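Local coordinates for prophage MuSo2, 43 kDa tail protein (Shewanella oneidensis, PDB 3CDD) that probably serves as a baseplate hub component of a Mu-like contractile tail, forming a trimer of beta-rich chains, at residues I22-S27 and R71-Y76; A30-F35 and K98-V103; D78-S83 and I91-R96. All blocks are in the same frame, centred on the assembly; numbering follows the deposited sequence. Where two conformers were deposited one is given.

Contact 1: I22-S27 and R71-Y76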
ATOM      1  N   ILE A  22      20.880   2.403  15.407  1.00 27.58           N
ATOM      2  CA  ILE A  22      20.802   3.820  15.000  1.00 26.25           C
ATOM      3  C   ILE A  22      20.658   3.841  13.488  1.00 26.50           C
ATOM      4  O   ILE A  22      21.393   3.122  12.802  1.00 26.13           O
ATOM      5  CB  ILE A  22      22.098   4.571  15.407  1.00 27.03           C
ATOM      6  CG1 ILE A  22      22.322   4.451  16.916  1.00 26.48           C
ATOM      7  CG2 ILE A  22      22.088   6.083  14.916  1.00 26.95           C
ATOM      8  CD1 ILE A  22      23.645   5.010  17.418  1.00 25.79           C
ATOM      9  N   GLY A  23      19.697   4.615  12.968  1.00 26.45           N
ATOM     10  CA  GLY A  23      19.584   4.871  11.530  1.00 25.55           C
ATOM     11  C   GLY A  23      19.362   6.361  11.321  1.00 27.30           C
ATOM     12  O   GLY A  23      18.438   6.935  11.895  1.00 27.09           O
ATOM     13  N   ILE A  24      20.222   7.032  10.555  1.00 27.93           N
ATOM     14  CA  ILE A  24      19.968   8.463  10.264  1.00 28.68           C
ATOM     15  C   ILE A  24      20.035   8.668   8.752  1.00 29.12           C
ATOM     16  O   ILE A  24      21.016   8.269   8.113  1.00 29.81           O
ATOM     17  CB  ILE A  24      20.938   9.407  11.014  1.00 28.41           C
ATOM     18  CG1 ILE A  24      20.690   9.368  12.516  1.00 30.03           C
ATOM     19  CG2 ILE A  24      20.776  10.866  10.540  1.00 30.52           C
ATOM     20  CD1 ILE A  24      21.909   9.842  13.384  1.00 28.52           C
ATOM     21  N   THR A  25      18.977   9.223   8.172  1.00 28.94           N
ATOM     22  CA  THR A  25      19.013   9.578   6.762  1.00 29.36           C
ATOM     23  C   THR A  25      19.245  11.075   6.583  1.00 29.26           C
ATOM     24  O   THR A  25      18.580  11.901   7.212  1.00 29.38           O
ATOM     25  CB  THR A  25      17.729   9.121   6.013  1.00 29.77           C
ATOM     26  OG1 THR A  25      17.595   7.717   6.153  1.00 29.68           O
ATOM     27  CG2 THR A  25      17.826   9.418   4.499  1.00 30.09           C
ATOM     28  N   ARG A  26      20.225  11.402   5.749  1.00 28.63           N
ATOM     29  CA  ARG A  26      20.328  12.717   5.135  1.00 28.20           C
ATOM     30  C   ARG A  26      20.018  12.553   3.638  1.00 28.70           C
ATOM     31  O   ARG A  26      20.513  11.620   2.984  1.00 28.71           O
ATOM     32  CB  ARG A  26      21.730  13.303   5.348  1.00 27.78           C
ATOM     33  CG  ARG A  26      22.115  13.457   6.851  1.00 27.09           C
ATOM     34  CD  ARG A  26      23.220  14.492   7.119  1.00 27.86           C
ATOM     35  NE  ARG A  26      22.847  15.817   6.638  1.00 27.65           N
ATOM     36  CZ  ARG A  26      23.583  16.559   5.813  1.00 30.24           C
ATOM     37  NH1 ARG A  26      23.133  17.746   5.424  1.00 29.37           N
ATOM     38  NH2 ARG A  26      24.784  16.133   5.396  1.00 29.05           N
ATOM     39  N   SER A  27      19.219  13.450   3.088  1.00 28.81           N
ATOM     40  CA  SER A  27      18.777  13.286   1.703  1.00 30.21           C
ATOM     41  C   SER A  27      18.550  14.592   0.973  1.00 31.58           C
ATOM     42  O   SER A  27      18.078  15.556   1.559  1.00 32.79           O
ATOM     43  CB  SER A  27      17.486  12.494   1.663  1.00 29.12           C
ATOM     44  OG  SER A  27      17.079  12.350   0.321  1.00 29.83           O
ATOM     45  N   ARG A  71      28.023  17.420  14.737  1.00 31.62           N
ATOM     46  CA  ARG A  71      26.596  17.361  14.473  1.00 30.90           C
ATOM     47  C   ARG A  71      26.272  16.537  13.227  1.00 30.42           C
ATOM     48  O   ARG A  71      26.863  16.727  12.166  1.00 30.43           O
ATOM     49  CB  ARG A  71      26.014  18.777  14.359  1.00 30.86           C
ATOM     50  CG  ARG A  71      24.489  18.844  14.332  1.00 29.34           C
ATOM     51  CD  ARG A  71      23.832  18.299  15.634  1.00 30.24           C
ATOM     52  NE  ARG A  71      24.331  18.973  16.841  1.00 28.65           N
ATOM     53  CZ  ARG A  71      24.008  20.219  17.213  1.00 31.07           C
ATOM     54  NH1 ARG A  71      23.169  20.945  16.479  1.00 29.83           N
ATOM     55  NH2 ARG A  71      24.525  20.751  18.330  1.00 31.39           N
ATOM     56  N   VAL A  72      25.324  15.624  13.374  1.00 30.45           N
ATOM     57  CA  VAL A  72      24.856  14.804  12.258  1.00 29.60           C
ATOM     58  C   VAL A  72      23.457  15.271  11.842  1.00 29.58           C
ATOM     59  O   VAL A  72      23.162  15.392  10.652  1.00 29.86           O
ATOM     60  CB  VAL A  72      24.873  13.295  12.622  1.00 29.79           C
ATOM     61  CG1 VAL A  72      24.360  12.431  11.448  1.00 29.09           C
ATOM     62  CG2 VAL A  72      26.280  12.849  13.006  1.00 28.12           C
ATOM     63  N   ILE A  73      22.607  15.542  12.830  1.00 29.42           N
ATOM     64  CA  ILE A  73      21.206  15.911  12.586  1.00 28.56           C
ATOM     65  C   ILE A  73      20.658  16.711  13.767  1.00 29.08           C
ATOM     66  O   ILE A  73      20.937  16.405  14.944  1.00 28.20           O
ATOM     67  CB  ILE A  73      20.277  14.670  12.241  1.00 29.32           C
ATOM     68  CG1 ILE A  73      18.913  15.123  11.684  1.00 28.00           C
ATOM     69  CG2 ILE A  73      20.115  13.671  13.448  1.00 27.76           C
ATOM     70  CD1 ILE A  73      18.079  13.982  11.128  1.00 28.54           C
ATOM     71  N   THR A  74      19.866  17.732  13.433  1.00 28.85           N
ATOM     72  CA  THR A  74      19.262  18.630  14.410  1.00 28.55           C
ATOM     73  C   THR A  74      17.761  18.742  14.106  1.00 28.89           C
ATOM     74  O   THR A  74      17.352  19.185  13.015  1.00 28.22           O
ATOM     75  CB  THR A  74      19.908  20.032  14.339  1.00 28.18           C
ATOM     76  OG1 THR A  74      21.334  19.920  14.449  1.00 28.55           O
ATOM     77  CG2 THR A  74      19.373  20.963  15.429  1.00 28.77           C
ATOM     78  N   GLY A  75      16.940  18.347  15.071  1.00 29.17           N
ATOM     79  CA  GLY A  75      15.489  18.413  14.878  1.00 29.70           C
ATOM     80  C   GLY A  75      14.681  18.185  16.134  1.00 29.94           C
ATOM     81  O   GLY A  75      15.025  18.691  17.200  1.00 29.94           O
ATOM     82  N   TYR A  76      13.598  17.427  15.983  1.00 30.26           N
ATOM     83  CA  TYR A  76      12.652  17.167  17.053  1.00 30.89           C
ATOM     84  C   TYR A  76      12.236  15.709  17.057  1.00 30.92           C
ATOM     85  O   TYR A  76      12.189  15.068  16.021  1.00 30.41           O
ATOM     86  CB  TYR A  76      11.388  18.011  16.866  1.00 31.52           C
ATOM     87  CG  TYR A  76      11.657  19.477  16.744  1.00 31.23           C
ATOM     88  CD1 TYR A  76      11.794  20.274  17.881  1.00 32.62           C
ATOM     89  CD2 TYR A  76      11.775  20.073  15.492  1.00 32.19           C
ATOM     90  CE1 TYR A  76      12.055  21.640  17.772  1.00 33.24           C
ATOM     91  CE2 TYR A  76      12.019  21.439  15.373  1.00 33.21           C
ATOM     92  CZ  TYR A  76      12.160  22.210  16.513  1.00 32.30           C
ATOM     93  OH  TYR A  76      12.413  23.557  16.390  1.00 33.45           O
TER
HETATM   94  O   HOH W   1      20.950  16.168   8.884  1.00 20.59           O
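Ile24 meets Val72 and Ile73 in a small apolar cluster where strands 22-27 and 71-76 cross nearly at right angles, their axes 8.2 Å apart at an angle of 84°. The CG2 methyl of Ile24 carries most of it: one methyl touches two neighbours, at 4.0 Å from CG1 of Val72 and at 4.1 Å from CG2 of Ile73. With Ile24 CG1 beside its own backbone N (chi1 -67°), CG2 lies anti to that N and reaches across to the other strand, while CD1 comes up to the same Val72 methyl. Phe35 and Val65 close round the cluster from strands 34-42 and 62-67.

Polar contact is confined to Arg26. Its CD packs 3.6 Å from the carbonyl O of Val72, and a water bridges the two residues, accepting from Arg26 NE at 3.0 Å and donating to Val72 O at 2.9 Å. The bend at chi3 (58°) turns the guanidinium back from the extended line of the chain, and Asn300 binds its NH2, so the arginine also ties this corner to a later part of the chain.

Val72 and Ile73 both face Val65, a classic beta bulge in strand 70-84. The near-orthogonal crossing over an apolar core is consistent with a barrel-like fold, as the phage-barrel clan of this N-terminal region suggests.

Contact 2: A30-F35 and K98-V103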
ATOM      1  N   ALA A  30      14.256  14.322  -0.066  1.00 38.19           N
ATOM      2  CA  ALA A  30      13.217  14.130   0.917  1.00 36.74           C
ATOM      3  C   ALA A  30      13.481  15.093   2.071  1.00 35.19           C
ATOM      4  O   ALA A  30      14.342  14.813   2.931  1.00 34.35           O
ATOM      5  CB  ALA A  30      13.210  12.679   1.398  1.00 37.44           C
HETATM    6  N   MSE A  31      12.764  16.227   2.064  1.00 32.93           N
HETATM    7  CA  MSE A  31      12.996  17.314   3.035  1.00 32.18           C
HETATM    8  C   MSE A  31      12.940  16.814   4.473  1.00 32.03           C
HETATM    9  O   MSE A  31      11.959  16.186   4.855  1.00 32.10           O
HETATM   10  CB  MSE A  31      12.002  18.467   2.849  1.00 31.55           C
HETATM   11  CG  MSE A  31      12.255  19.706   3.789  1.00 31.53           C
HETATM   12 SE   MSE A  31      14.030  20.525   3.653  0.50 24.10          SE
HETATM   13  CE  MSE A  31      13.867  21.037   1.788  1.00 25.35           C
ATOM     14  N   SER A  32      14.018  17.070   5.227  1.00 31.32           N
ATOM     15  CA  SER A  32      14.112  16.828   6.678  1.00 30.79           C
ATOM     16  C   SER A  32      14.692  15.466   7.110  1.00 30.46           C
ATOM     17  O   SER A  32      14.947  15.242   8.309  1.00 31.19           O
ATOM     18  CB  SER A  32      12.804  17.173   7.421  1.00 30.79           C
ATOM     19  OG  SER A  32      11.880  16.089   7.482  1.00 30.13           O
ATOM     20  N   GLY A  33      14.911  14.580   6.143  1.00 29.47           N
ATOM     21  CA  GLY A  33      15.512  13.270   6.384  1.00 28.57           C
ATOM     22  C   GLY A  33      14.871  12.555   7.556  1.00 28.33           C
ATOM     23  O   GLY A  33      13.655  12.593   7.714  1.00 27.48           O
ATOM     24  N   ALA A  34      15.674  11.914   8.399  1.00 27.66           N
ATOM     25  CA  ALA A  34      15.082  11.063   9.435  1.00 27.18           C
ATOM     26  C   ALA A  34      16.115  10.594  10.406  1.00 27.48           C
ATOM     27  O   ALA A  34      17.259  10.395  10.040  1.00 27.30           O
ATOM     28  CB  ALA A  34      14.377   9.825   8.773  1.00 27.31           C
ATOM     29  N   PHE A  35      15.707  10.404  11.657  1.00 27.92           N
ATOM     30  CA  PHE A  35      16.497   9.616  12.590  1.00 28.46           C
ATOM     31  C   PHE A  35      15.622   8.592  13.313  1.00 29.15           C
ATOM     32  O   PHE A  35      14.440   8.818  13.522  1.00 28.65           O
ATOM     33  CB  PHE A  35      17.300  10.498  13.581  1.00 28.02           C
ATOM     34  CG  PHE A  35      16.456  11.302  14.543  1.00 27.04           C
ATOM     35  CD1 PHE A  35      16.092  10.768  15.788  1.00 27.16           C
ATOM     36  CD2 PHE A  35      16.071  12.600  14.236  1.00 25.91           C
ATOM     37  CE1 PHE A  35      15.340  11.486  16.691  1.00 27.27           C
ATOM     38  CE2 PHE A  35      15.301  13.348  15.156  1.00 27.46           C
ATOM     39  CZ  PHE A  35      14.929  12.785  16.368  1.00 26.75           C
ATOM     40  N   LYS A  98      14.785  19.847  11.848  1.00 27.39           N
ATOM     41  CA  LYS A  98      13.914  21.021  12.081  1.00 26.91           C
ATOM     42  C   LYS A  98      12.995  21.401  10.920  1.00 26.24           C
ATOM     43  O   LYS A  98      11.868  21.860  11.144  1.00 26.02           O
ATOM     44  CB  LYS A  98      14.756  22.254  12.450  1.00 26.78           C
ATOM     45  CG  LYS A  98      15.357  22.225  13.842  1.00 26.76           C
ATOM     46  CD  LYS A  98      16.277  23.427  14.083  1.00 27.24           C
ATOM     47  CE  LYS A  98      15.507  24.725  13.949  1.00 29.81           C
ATOM     48  NZ  LYS A  98      16.213  25.879  14.600  1.00 33.26           N
ATOM     49  N   THR A  99      13.473  21.217   9.685  1.00 25.92           N
ATOM     50  CA  THR A  99      12.695  21.607   8.494  1.00 25.87           C
ATOM     51  C   THR A  99      11.383  20.825   8.359  1.00 26.61           C
ATOM     52  O   THR A  99      10.540  21.161   7.531  1.00 25.70           O
ATOM     53  CB  THR A  99      13.511  21.518   7.187  1.00 26.31           C
ATOM     54  OG1 THR A  99      13.972  20.174   6.988  1.00 26.37           O
ATOM     55  CG2 THR A  99      14.708  22.486   7.211  1.00 26.43           C
ATOM     56  N   ALA A 100      11.191  19.807   9.206  1.00 27.26           N
ATOM     57  CA  ALA A 100       9.947  19.039   9.172  1.00 27.52           C
ATOM     58  C   ALA A 100       8.740  19.922   9.506  1.00 27.62           C
ATOM     59  O   ALA A 100       7.650  19.690   8.992  1.00 28.15           O
ATOM     60  CB  ALA A 100      10.020  17.852  10.107  1.00 27.32           C
ATOM     61  N   ASP A 101       8.934  20.939  10.350  1.00 27.22           N
ATOM     62  CA  ASP A 101       7.873  21.903  10.635  1.00 26.98           C
ATOM     63  C   ASP A 101       7.415  22.611   9.357  1.00 26.99           C
ATOM     64  O   ASP A 101       6.233  22.919   9.208  1.00 26.67           O
ATOM     65  CB  ASP A 101       8.313  22.932  11.686  1.00 26.03           C
ATOM     66  CG  ASP A 101       8.302  22.365  13.100  1.00 26.64           C
ATOM     67  OD1 ASP A 101       7.682  21.292  13.320  1.00 26.23           O
ATOM     68  OD2 ASP A 101       8.923  22.987  13.992  1.00 24.80           O
ATOM     69  N   LEU A 102       8.358  22.842   8.438  1.00 26.61           N
ATOM     70  CA  LEU A 102       8.065  23.486   7.155  1.00 26.38           C
ATOM     71  C   LEU A 102       7.249  22.576   6.248  1.00 26.41           C
ATOM     72  O   LEU A 102       6.559  23.051   5.358  1.00 26.42           O
ATOM     73  CB  LEU A 102       9.351  23.879   6.425  1.00 26.43           C
ATOM     74  CG  LEU A 102      10.358  24.801   7.127  1.00 26.29           C
ATOM     75  CD1 LEU A 102      11.584  25.009   6.228  1.00 24.49           C
ATOM     76  CD2 LEU A 102       9.760  26.143   7.508  1.00 24.90           C
ATOM     77  N   VAL A 103       7.348  21.268   6.478  1.00 25.18           N
ATOM     78  CA  VAL A 103       6.652  20.286   5.674  1.00 24.94           C
ATOM     79  C   VAL A 103       5.248  20.039   6.239  1.00 24.42           C
ATOM     80  O   VAL A 103       4.306  19.806   5.477  1.00 23.56           O
ATOM     81  CB  VAL A 103       7.418  18.930   5.676  1.00 25.24           C
ATOM     82  CG1 VAL A 103       6.567  17.786   5.052  1.00 26.28           C
ATOM     83  CG2 VAL A 103       8.810  19.071   5.014  1.00 26.29           C
TER
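Thr99 sets its hydroxyl against the turn formed by Ala30 to Gly33, with Thr99 OG1 3.2 Å from Ser32 CB. The same Thr99 OG1 lies 3.4 Å from Met31 SE, the selenium of a selenomethionine. The threonine and Met31 side chains cross at about a right angle, with Thr99 CB 3.7 Å from Met31 SE. Placed between the backbone N and the carbonyl carbon (chi1 60°), OG1 faces the turn; it is hydrogen-bonded to Asp97 OD1, just before the segment, and meets the selenium of Met31 and CB of Ser32 by packing.

Ala100 follows, its CB 3.7 Å from OG of Ser32. That hydroxyl is bonded back within the turn, donating to Met31 O at 2.6 Å, and this bond holds Ser32 OG in its rotamer; the donor is tilted 15° from the carbonyl plane. The turn is of type II, with a backbone bond from Gly33 N to Ala30 O, and it joins strand 21-27 to strand 34-42. It belongs to the GpP-like N-terminal family region, a member of the phage-barrel clan, whereas residues 98-103, after strand 88-97, lead into the part of the chain matched by the gp44-like second domain.

Further along, Asp101 sets the short helix 100-104 against the second subunit through salt bridges to Arg248 and Arg250 of that chain. Val103, four residues beyond Thr99, places CG2 3.7 Å from Met31 CG. Because Met31 CG is anti to its backbone N (chi1 -176°), the chain leans over the helix and lies between Thr99 and Val103, with His156 of helix 155-164 touching both Met31 and Val103.

Contact 3: D78-S83 and I91-R96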
ATOM      1  N   ASP A  78       9.651  13.063  16.890  1.00 28.53           N
ATOM      2  CA  ASP A  78       8.283  12.888  16.416  1.00 28.23           C
ATOM      3  C   ASP A  78       7.567  11.911  17.316  1.00 27.93           C
ATOM      4  O   ASP A  78       6.479  12.213  17.811  1.00 28.13           O
ATOM      5  CB  ASP A  78       8.271  12.327  14.995  1.00 28.92           C
ATOM      6  CG  ASP A  78       8.473  13.385  13.948  1.00 31.13           C
ATOM      7  OD1 ASP A  78       7.926  14.500  14.110  1.00 32.16           O
ATOM      8  OD2 ASP A  78       9.152  13.080  12.942  1.00 34.15           O
ATOM      9  N   ASP A  79       8.201  10.749  17.523  1.00 26.86           N
ATOM     10  CA  ASP A  79       7.604   9.600  18.193  1.00 27.52           C
ATOM     11  C   ASP A  79       8.469   9.073  19.341  1.00 27.00           C
ATOM     12  O   ASP A  79       9.680   8.887  19.197  1.00 26.36           O
ATOM     13  CB  ASP A  79       7.342   8.445  17.192  1.00 27.74           C
ATOM     14  CG  ASP A  79       6.289   8.794  16.124  1.00 31.62           C
ATOM     15  OD1 ASP A  79       6.237   9.952  15.677  1.00 30.07           O
ATOM     16  OD2 ASP A  79       5.478   7.906  15.734  1.00 38.05           O
ATOM     17  N   TRP A  80       7.819   8.844  20.473  1.00 26.43           N
ATOM     18  CA  TRP A  80       8.356   8.099  21.587  1.00 26.48           C
ATOM     19  C   TRP A  80       7.704   6.707  21.537  1.00 26.18           C
ATOM     20  O   TRP A  80       6.485   6.587  21.481  1.00 26.20           O
ATOM     21  CB  TRP A  80       8.008   8.848  22.885  1.00 26.94           C
ATOM     22  CG  TRP A  80       8.132   8.051  24.146  1.00 26.76           C
ATOM     23  CD1 TRP A  80       7.125   7.731  25.000  1.00 27.61           C
ATOM     24  CD2 TRP A  80       9.327   7.448  24.681  1.00 27.20           C
ATOM     25  NE1 TRP A  80       7.616   6.977  26.046  1.00 28.60           N
ATOM     26  CE2 TRP A  80       8.964   6.791  25.872  1.00 27.75           C
ATOM     27  CE3 TRP A  80      10.669   7.399  24.262  1.00 28.48           C
ATOM     28  CZ2 TRP A  80       9.898   6.103  26.676  1.00 27.78           C
ATOM     29  CZ3 TRP A  80      11.604   6.718  25.072  1.00 28.06           C
ATOM     30  CH2 TRP A  80      11.208   6.083  26.253  1.00 27.03           C
ATOM     31  N   VAL A  81       8.517   5.661  21.523  1.00 26.26           N
ATOM     32  CA  VAL A  81       8.024   4.311  21.181  1.00 26.35           C
ATOM     33  C   VAL A  81       8.530   3.286  22.213  1.00 25.74           C
ATOM     34  O   VAL A  81       9.468   2.562  21.965  1.00 26.97           O
ATOM     35  CB  VAL A  81       8.376   3.931  19.705  1.00 26.42           C
ATOM     36  CG1 VAL A  81       7.681   2.610  19.236  1.00 26.95           C
ATOM     37  CG2 VAL A  81       8.052   5.102  18.761  1.00 26.03           C
ATOM     38  N   PRO A  82       7.880   3.230  23.384  1.00 25.47           N
ATOM     39  CA  PRO A  82       8.276   2.239  24.395  1.00 24.99           C
ATOM     40  C   PRO A  82       7.572   0.896  24.190  1.00 24.94           C
ATOM     41  O   PRO A  82       6.442   0.861  23.681  1.00 24.90           O
ATOM     42  CB  PRO A  82       7.793   2.865  25.695  1.00 24.05           C
ATOM     43  CG  PRO A  82       6.533   3.657  25.287  1.00 25.12           C
ATOM     44  CD  PRO A  82       6.753   4.081  23.834  1.00 24.45           C
ATOM     45  N   SER A  83       8.244  -0.179  24.589  1.00 24.33           N
ATOM     46  CA  SER A  83       7.644  -1.509  24.653  1.00 25.63           C
ATOM     47  C   SER A  83       8.423  -2.329  25.656  1.00 25.55           C
ATOM     48  O   SER A  83       9.559  -1.995  25.978  1.00 25.29           O
ATOM     49  CB  SER A  83       7.678  -2.201  23.289  1.00 26.01           C
ATOM     50  OG  SER A  83       9.022  -2.458  22.893  1.00 28.24           O
ATOM     51  N   ILE A  91      13.237   0.824  24.201  1.00 29.63           N
ATOM     52  CA  ILE A  91      12.821   2.213  23.996  1.00 30.41           C
ATOM     53  C   ILE A  91      13.382   2.691  22.664  1.00 29.71           C
ATOM     54  O   ILE A  91      14.489   2.353  22.296  1.00 30.06           O
ATOM     55  CB  ILE A  91      13.296   3.155  25.117  1.00 30.69           C
ATOM     56  CG1 ILE A  91      14.829   3.164  25.211  1.00 32.68           C
ATOM     57  CG2 ILE A  91      12.687   2.761  26.472  1.00 32.21           C
ATOM     58  CD1 ILE A  91      15.404   4.554  25.355  1.00 34.88           C
ATOM     59  N   SER A  92      12.584   3.408  21.897  1.00 29.89           N
ATOM     60  CA  SER A  92      13.100   4.028  20.692  1.00 29.03           C
ATOM     61  C   SER A  92      12.394   5.339  20.473  1.00 29.32           C
ATOM     62  O   SER A  92      11.246   5.533  20.926  1.00 28.78           O
ATOM     63  CB  SER A  92      13.046   3.096  19.454  1.00 29.38           C
ATOM     64  OG  SER A  92      11.769   2.913  18.886  1.00 29.53           O
ATOM     65  N   VAL A  93      13.123   6.266  19.856  1.00 29.19           N
ATOM     66  CA  VAL A  93      12.558   7.510  19.358  1.00 28.71           C
ATOM     67  C   VAL A  93      12.783   7.573  17.845  1.00 28.67           C
ATOM     68  O   VAL A  93      13.722   6.952  17.295  1.00 28.28           O
ATOM     69  CB  VAL A  93      13.201   8.751  20.027  1.00 28.76           C
ATOM     70  CG1 VAL A  93      12.746   8.881  21.484  1.00 28.27           C
ATOM     71  CG2 VAL A  93      14.735   8.693  19.936  1.00 28.69           C
ATOM     72  N   SER A  94      11.898   8.300  17.184  1.00 28.17           N
ATOM     73  CA  SER A  94      12.003   8.608  15.763  0.50 28.14           C
ATOM     74  C   SER A  94      11.737  10.097  15.600  1.00 27.83           C
ATOM     75  O   SER A  94      11.116  10.708  16.470  1.00 27.29           O
ATOM     76  CB  SER A  94      10.955   7.816  14.990  0.50 28.40           C
ATOM     77  OG  SER A  94      11.247   7.781  13.609  0.50 29.90           O
ATOM     78  N   GLY A  95      12.182  10.664  14.487  1.00 27.81           N
ATOM     79  CA  GLY A  95      11.927  12.066  14.183  1.00 27.83           C
ATOM     80  C   GLY A  95      12.586  12.488  12.886  1.00 27.79           C
ATOM     81  O   GLY A  95      13.037  11.669  12.082  1.00 26.89           O
ATOM     82  N   ARG A  96      12.680  13.790  12.723  1.00 28.16           N
ATOM     83  CA  ARG A  96      13.133  14.412  11.481  1.00 27.64           C
ATOM     84  C   ARG A  96      13.914  15.660  11.915  1.00 28.14           C
ATOM     85  O   ARG A  96      13.832  16.075  13.078  1.00 27.85           O
ATOM     86  CB  ARG A  96      11.907  14.803  10.654  1.00 27.13           C
ATOM     87  CG  ARG A  96      11.173  13.620  10.004  1.00 27.38           C
ATOM     88  CD  ARG A  96       9.801  13.984   9.434  1.00 26.47           C
ATOM     89  NE  ARG A  96       8.861  14.394  10.485  1.00 25.92           N
ATOM     90  CZ  ARG A  96       7.746  15.076  10.250  1.00 25.29           C
ATOM     91  NH1 ARG A  96       7.419  15.400   8.998  1.00 25.94           N
ATOM     92  NH2 ARG A  96       6.965  15.446  11.257  1.00 22.90           N
TER
HETATM   93  O   HOH W   2      10.463  15.851  13.828  1.00 34.72           O
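Asp78 and Arg96 form a salt bridge in the antiparallel beta hairpin of strands 70-84 and 88-97, away from its turn. Arg96 comes side-on with two nitrogens, NE giving a bond to Asp78 OD2 at 2.8 Å and NH2 one to Asp78 OD1 at 3.2 Å. Both oxygens are met on their syn sides, yet the carboxylate and guanidinium planes are turned 43° apart. Farther along the hairpin, CH2 of Trp80 meets CG2 of Ile91 obliquely at 3.6 Å, while CG1 of Val93 lies at the ring edge, 3.8 Å from Trp80 CE3. Over one face of the indole, Pro82 CD stands 3.7 Å above the Trp80 ring plane, offset toward the rim.

Backbone pairing sets these side chains in place. Ser94 O accepts from both Asp78 N and Asp79 N, a classic beta bulge; the first donor lies in the carbonyl plane and the second 40° above it. Ser94 N returns a bond to Asp79 O, and Val93 CA makes a CA-H...O contact of 3.2 Å with that Asp79 O.

Outside the hairpin, Asp104 forms a second salt bridge with Arg96 NH2. Asp79, on the same face as Val81, Ser92 and Ser94, binds Ser206 and Arg204 of the second subunit, and Arg208 of that chain reaches both Asp78 and Asp79. The sheet runs on across this interface, where Trp80 NE1 donates to Met312 O of the second subunit.

Overall arrangement
All three contacts are largely buried, but only contacts 1 and 3 lie wholly in strands of the N-terminal barrel-like region. Both use strand 70-84, and Tyr76 N probably bonds to Arg96 O between them. Contact 1 is an apolar crossing of strands, with a bridging water as its polar element. Contact 3 instead relies on adjacent strands, backbone bonds and a salt bridge, with an apolar patch round Trp80, and lies farther from the chain centre, against the second subunit. Contact 2 joins the turn before strand 34-42 to helix 100-104, held by van der Waals packing; Phe35 N probably bonds to Gly95 O, linking it to contact 3.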